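Local coordinates for Glyco_hydro_cc domain-containing protein (Cryptococcus neoformans, PDB 6UBC) that is an oligosaccharide-binding member of glycoside hydrolase family 128 (subgroup VII), a family that cleaves beta-1,3-glucans, at residues A[204-209]-A[213-218]; A[268-273]-A[367-372]. One frame throughout, in Å; residues are numbered along the deposited sequence.

Both contacts belong to one curled sheet, whose eight parallel strands and surrounding helices fit a (beta/alpha)8 barrel. Contact 1 comes first along the chain and closes before contact 2 opens: it joins the first barrel strand, 204-207, to the short helix 212-215 that follows it. Contact 2 spans the barrel interior between strands 268-270 and 366-375, fourth and seventh in chain order. Their centres lie about 15 Å apart; the nearest atoms come within about 4 Å without touching. Strand 204-207 pairs with 406-411, which pairs with 366-375. Contact 1, centred about 13 Å from the chain centre, helps build the barrel wall; contact 2, about 2 Å from it, crosses the interior where this family's site is expected.

Contact 1: residues A[204-209]-A[213-218]; sequences AGVSGD and SFLQGH
A water molecule bridges Asp209 and Ser213: it donates to the carbonyl O of Asp209 at 2.8 Å and accepts from the backbone N of Ser213 at 2.9 Å. The water therefore ties the loop after strand 204-207 to an N-H in the short helix 212-215. Deeper in, the contact is apolar. Leu215 stretches from the helix with CD1 anti to CA (chi2 -178°), which carries this methyl onto Val206, where it sits 3.7 Å from CG2; the CB of Val206 is equally near, so the methyl rests against the branch point and not one methyl alone. These segments open a beta-alpha-beta unit, strand 204-207, helix 212-215 and strand 221-223, the first of the barrel, and Leu437 of helix 431-441 packs against Leu215 as well. Past Leu215 the chain turns back through a type II beta turn, closed by His218 N to Leu215 O at 2.9 Å. Gln216 folds back to the helix, its NE2 giving a nearly straight bond (170°) to Ser213 O at 2.8 Å. Beyond the turn, the carbonyl O of His218 lies 4.1 Å from Ala204 CB, a loose contact, while His218 ND1 is hydrogen-bonded to His444 O.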
loop_
_atom_site.group_PDB
_atom_site.type_symbol
_atom_site.label_atom_id
_atom_site.label_comp_id
_atom_site.label_asym_id
_atom_site.label_seq_id
_atom_site.Cartn_x
_atom_site.Cartn_y
_atom_site.Cartn_z
ATOM N N ALA A 204 9.193 5.132 -5.274
ATOM C CA ALA A 204 8.650 3.925 -5.922
ATOM C C ALA A 204 8.949 2.706 -5.057
ATOM O O ALA A 204 10.093 2.532 -4.586
ATOM C CB ALA A 204 9.270 3.767 -7.317
ATOM N N GLY A 205 7.968 1.828 -4.917
ATOM C CA GLY A 205 8.150 0.548 -4.264
ATOM C C GLY A 205 7.428 -0.563 -5.024
ATOM O O GLY A 205 6.902 -0.326 -6.123
ATOM N N VAL A 206 7.284 -1.699 -4.359
ATOM C CA VAL A 206 6.499 -2.784 -4.992
ATOM C C VAL A 206 5.851 -3.621 -3.907
ATOM O O VAL A 206 6.408 -3.692 -2.807
ATOM C CB VAL A 206 7.357 -3.582 -5.973
ATOM C CG1 VAL A 206 8.261 -4.567 -5.229
ATOM C CG2 VAL A 206 6.445 -4.313 -7.005
ATOM N N SER A 207 4.745 -4.258 -4.264
ATOM C CA SER A 207 4.030 -5.252 -3.454
ATOM C C SER A 207 4.376 -6.634 -4.004
ATOM O O SER A 207 4.390 -6.768 -5.233
ATOM C CB SER A 207 2.538 -4.969 -3.490
ATOM O OG SER A 207 1.997 -5.134 -4.802
ATOM N N GLY A 208 4.745 -7.569 -3.123
ATOM C CA GLY A 208 5.072 -8.948 -3.498
ATOM C C GLY A 208 6.582 -9.138 -3.519
ATOM O O GLY A 208 7.349 -8.113 -3.548
ATOM N N ASP A 209 7.016 -10.386 -3.497
ATOM C CA ASP A 209 8.466 -10.726 -3.469
ATOM C C ASP A 209 9.029 -11.048 -4.843
ATOM O O ASP A 209 10.173 -10.665 -5.106
ATOM C CB ASP A 209 8.651 -11.934 -2.548
ATOM C CG ASP A 209 8.289 -11.593 -1.105
ATOM O OD1 ASP A 209 8.904 -10.656 -0.496
ATOM O OD2 ASP A 209 7.413 -12.295 -0.549
ATOM N N SER A 213 13.795 -8.944 -7.375
ATOM C CA SER A 213 15.061 -9.234 -8.079
ATOM C C SER A 213 15.088 -8.357 -9.339
ATOM O O SER A 213 16.191 -8.001 -9.791
ATOM C CB SER A 213 15.280 -10.668 -8.347
ATOM O OG SER A 213 14.239 -11.183 -9.135
ATOM N N PHE A 214 13.931 -8.047 -9.917
ATOM C CA PHE A 214 13.826 -7.279 -11.187
ATOM C C PHE A 214 13.929 -5.784 -10.945
ATOM O O PHE A 214 14.519 -5.085 -11.815
ATOM C CB PHE A 214 12.553 -7.557 -11.971
ATOM C CG PHE A 214 12.448 -8.952 -12.512
ATOM C CD1 PHE A 214 13.031 -9.315 -13.716
ATOM C CD2 PHE A 214 11.750 -9.918 -11.794
ATOM C CE1 PHE A 214 12.903 -10.622 -14.197
ATOM C CE2 PHE A 214 11.625 -11.226 -12.283
ATOM C CZ PHE A 214 12.206 -11.581 -13.477
ATOM N N LEU A 215 13.394 -5.281 -9.837
ATOM C CA LEU A 215 13.270 -3.808 -9.631
ATOM C C LEU A 215 14.414 -3.267 -8.772
ATOM O O LEU A 215 14.516 -2.033 -8.601
ATOM C CB LEU A 215 11.921 -3.442 -9.019
ATOM C CG LEU A 215 10.675 -3.934 -9.764
ATOM C CD1 LEU A 215 9.401 -3.455 -9.063
ATOM C CD2 LEU A 215 10.627 -3.518 -11.190
ATOM N N GLN A 216 15.208 -4.157 -8.208
ATOM C CA GLN A 216 16.305 -3.799 -7.288
ATOM C C GLN A 216 17.134 -2.656 -7.904
ATOM O O GLN A 216 17.427 -2.596 -9.123
ATOM C CB GLN A 216 17.150 -5.003 -6.872
ATOM C CG GLN A 216 17.869 -5.613 -8.052
ATOM C CD GLN A 216 18.751 -6.766 -7.652
ATOM O OE1 GLN A 216 19.698 -6.547 -6.886
ATOM N NE2 GLN A 216 18.501 -7.946 -8.221
ATOM N N GLY A 217 17.473 -1.712 -7.049
ATOM C CA GLY A 217 18.249 -0.538 -7.449
ATOM C C GLY A 217 17.335 0.602 -7.892
ATOM O O GLY A 217 17.830 1.692 -8.107
ATOM N N HIS A 218 16.041 0.423 -8.089
ATOM C CA HIS A 218 15.167 1.533 -8.577
ATOM C C HIS A 218 13.963 1.737 -7.640
ATOM O O HIS A 218 13.052 2.407 -8.041
ATOM C CB HIS A 218 14.697 1.287 -10.013
ATOM C CG HIS A 218 15.778 1.061 -10.998
ATOM N ND1 HIS A 218 16.442 2.119 -11.596
ATOM C CD2 HIS A 218 16.246 -0.101 -11.528
ATOM C CE1 HIS A 218 17.329 1.605 -12.445
ATOM N NE2 HIS A 218 17.230 0.208 -12.399
HETATM O O HOH W 1 12.618 -11.398 -6.291
#

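Contact 2: residues A[268-273]-A[367-372]; sequences YIIGFE and WVTEFA
Residues 268-273 and 367-370 run 42° apart with their backbones well separated, the nearest CA atoms, of Ile270 and Thr369, being 8.4 Å apart, and side chains alone make the direct contacts. Tyr268 and Trp367 meet first: Trp367 CH2 comes to 3.5 Å from Tyr268 CD1, the side chains crossing at about a right angle while their ring planes are inclined by 37°. The polar ends of both rings are held by the chain before strand 204-207, Tyr268 OH by Ser196 O and Trp367 NE1 by Tyr197 O. One layer further along, Ile270 CD1 and Thr369 CG2 come tip to tip at 3.8 Å. These strands are the fourth and seventh of the (beta/alpha)8 barrel, and the layers of side chains fill its interior. Glu273 and Glu370 sit at positions consistent with the catalytic glutamates of clan GH-A, at or near the C-terminal ends of strands four and seven; whether they act in this oligosaccharide-binding protein is not established. With OG1 between the backbone N and the carbonyl carbon, Thr369 directs its methyl to Ile270 and its hydroxyl to Asn340 OD1. Thr369 OG1 also accepts a hydrogen bond from a water at 3.1 Å. The same water lies 2.8 Å from Glu273 OE1, probably as donor, though more acceptors surround it than it has protons. Glu273, bent at chi2, and Glu370, extended, approach from opposite directions; their OE2 atoms lie 2.6 Å apart and their carboxylate planes differ by 33°. Trp225 NE1 is hydrogen-bonded to Glu370 OE2.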
loop_
_atom_site.group_PDB
_atom_site.type_symbol
_atom_site.label_atom_id
_atom_site.label_comp_id
_atom_site.label_asym_id
_atom_site.label_seq_id
_atom_site.Cartn_x
_atom_site.Cartn_y
_atom_site.Cartn_z
ATOM N N TYR A 268 8.812 0.637 9.298
ATOM C CA TYR A 268 7.471 0.978 8.760
ATOM C C TYR A 268 6.486 -0.161 9.038
ATOM O O TYR A 268 6.832 -1.345 8.848
ATOM C CB TYR A 268 7.542 1.129 7.231
ATOM C CG TYR A 268 8.601 2.084 6.751
ATOM C CD1 TYR A 268 8.357 3.449 6.679
ATOM C CD2 TYR A 268 9.896 1.658 6.523
ATOM C CE1 TYR A 268 9.355 4.347 6.301
ATOM C CE2 TYR A 268 10.887 2.540 6.117
ATOM C CZ TYR A 268 10.624 3.894 6.024
ATOM O OH TYR A 268 11.649 4.753 5.664
ATOM N N ILE A 269 5.244 0.192 9.391
ATOM C CA ILE A 269 4.166 -0.815 9.561
ATOM C C ILE A 269 2.978 -0.376 8.735
ATOM O O ILE A 269 2.466 0.746 9.007
ATOM C CB ILE A 269 3.771 -0.953 11.009
ATOM C CG1 ILE A 269 4.930 -1.426 11.883
ATOM C CG2 ILE A 269 2.619 -1.924 11.084
ATOM C CD1 ILE A 269 4.722 -1.141 13.351
ATOM N N ILE A 270 2.609 -1.176 7.738
ATOM C CA ILE A 270 1.311 -0.985 7.034
ATOM C C ILE A 270 0.191 -1.692 7.810
ATOM O O ILE A 270 0.329 -2.865 8.202
ATOM C CB ILE A 270 1.430 -1.472 5.600
ATOM C CG1 ILE A 270 2.461 -0.642 4.851
ATOM C CG2 ILE A 270 0.022 -1.518 4.944
ATOM C CD1 ILE A 270 2.765 -1.182 3.456
ATOM N N GLY A 271 -0.928 -0.999 8.003
ATOM C CA GLY A 271 -2.137 -1.493 8.648
ATOM C C GLY A 271 -2.983 -2.359 7.721
ATOM O O GLY A 271 -2.583 -2.688 6.577
ATOM N N PHE A 272 -4.169 -2.677 8.198
ATOM C CA PHE A 272 -4.976 -3.783 7.656
ATOM C C PHE A 272 -5.287 -3.557 6.181
ATOM O O PHE A 272 -5.577 -2.432 5.741
ATOM C CB PHE A 272 -6.271 -3.939 8.437
ATOM C CG PHE A 272 -6.055 -3.818 9.924
ATOM C CD1 PHE A 272 -5.262 -4.718 10.582
ATOM C CD2 PHE A 272 -6.602 -2.765 10.646
ATOM C CE1 PHE A 272 -5.048 -4.617 11.953
ATOM C CE2 PHE A 272 -6.425 -2.667 12.017
ATOM C CZ PHE A 272 -5.651 -3.610 12.674
ATOM N N GLU A 273 -5.266 -4.675 5.476
ATOM C CA GLU A 273 -5.634 -4.717 4.061
ATOM C C GLU A 273 -7.144 -4.610 3.886
ATOM O O GLU A 273 -7.822 -5.599 4.156
ATOM C CB GLU A 273 -5.191 -6.058 3.460
ATOM C CG GLU A 273 -5.469 -6.160 1.982
ATOM C CD GLU A 273 -4.451 -5.510 1.076
ATOM O OE1 GLU A 273 -3.383 -5.043 1.584
ATOM O OE2 GLU A 273 -4.764 -5.505 -0.169
ATOM N N TRP A 367 0.784 7.233 1.422
ATOM C CA TRP A 367 1.430 6.118 0.723
ATOM C C TRP A 367 0.355 5.437 -0.101
ATOM O O TRP A 367 -0.715 5.109 0.438
ATOM C CB TRP A 367 2.091 5.122 1.685
ATOM C CG TRP A 367 3.451 5.467 2.180
ATOM C CD1 TRP A 367 4.061 6.682 2.255
ATOM C CD2 TRP A 367 4.398 4.503 2.635
ATOM N NE1 TRP A 367 5.302 6.562 2.768
ATOM C CE2 TRP A 367 5.554 5.230 3.009
ATOM C CE3 TRP A 367 4.374 3.114 2.777
ATOM C CZ2 TRP A 367 6.658 4.606 3.587
ATOM C CZ3 TRP A 367 5.488 2.477 3.294
ATOM C CH2 TRP A 367 6.632 3.227 3.684
ATOM N N VAL A 368 0.599 5.279 -1.377
ATOM C CA VAL A 368 -0.286 4.450 -2.249
ATOM C C VAL A 368 0.302 3.048 -2.187
ATOM O O VAL A 368 1.203 2.724 -2.992
ATOM C CB VAL A 368 -0.422 5.011 -3.671
ATOM C CG1 VAL A 368 -1.392 4.196 -4.523
ATOM C CG2 VAL A 368 -0.939 6.437 -3.655
ATOM N N THR A 369 -0.259 2.177 -1.366
ATOM C CA THR A 369 0.391 0.862 -1.129
ATOM C C THR A 369 -0.010 -0.125 -2.248
ATOM O O THR A 369 0.671 -1.128 -2.387
ATOM C CB THR A 369 0.119 0.291 0.260
ATOM O OG1 THR A 369 -1.293 0.086 0.360
ATOM C CG2 THR A 369 0.683 1.192 1.357
ATOM N N GLU A 370 -1.080 0.150 -3.003
ATOM C CA GLU A 370 -1.482 -0.686 -4.161
ATOM C C GLU A 370 -2.081 0.259 -5.179
ATOM O O GLU A 370 -2.992 1.034 -4.799
ATOM C CB GLU A 370 -2.530 -1.737 -3.788
ATOM C CG GLU A 370 -2.052 -2.813 -2.868
ATOM C CD GLU A 370 -3.076 -3.792 -2.379
ATOM O OE1 GLU A 370 -4.221 -3.813 -2.933
ATOM O OE2 GLU A 370 -2.745 -4.544 -1.400
ATOM N N PHE A 371 -1.606 0.274 -6.401
ATOM C CA PHE A 371 -2.402 0.861 -7.495
ATOM C C PHE A 371 -2.518 -0.102 -8.655
ATOM O O PHE A 371 -1.660 -0.967 -8.822
ATOM C CB PHE A 371 -1.816 2.163 -8.009
ATOM C CG PHE A 371 -0.514 2.106 -8.752
ATOM C CD1 PHE A 371 -0.497 1.860 -10.116
ATOM C CD2 PHE A 371 0.686 2.278 -8.083
ATOM C CE1 PHE A 371 0.716 1.779 -10.786
ATOM C CE2 PHE A 371 1.894 2.144 -8.740
ATOM C CZ PHE A 371 1.893 1.917 -10.094
ATOM N N ALA A 372 -3.621 0.037 -9.370
ATOM C CA ALA A 372 -3.938 -0.782 -10.553
ATOM C C ALA A 372 -4.841 -0.032 -11.497
ATOM O O ALA A 372 -5.645 0.760 -11.028
ATOM C CB ALA A 372 -4.517 -2.103 -10.150
HETATM O O HOH W 2 -1.793 -2.816 1.175
#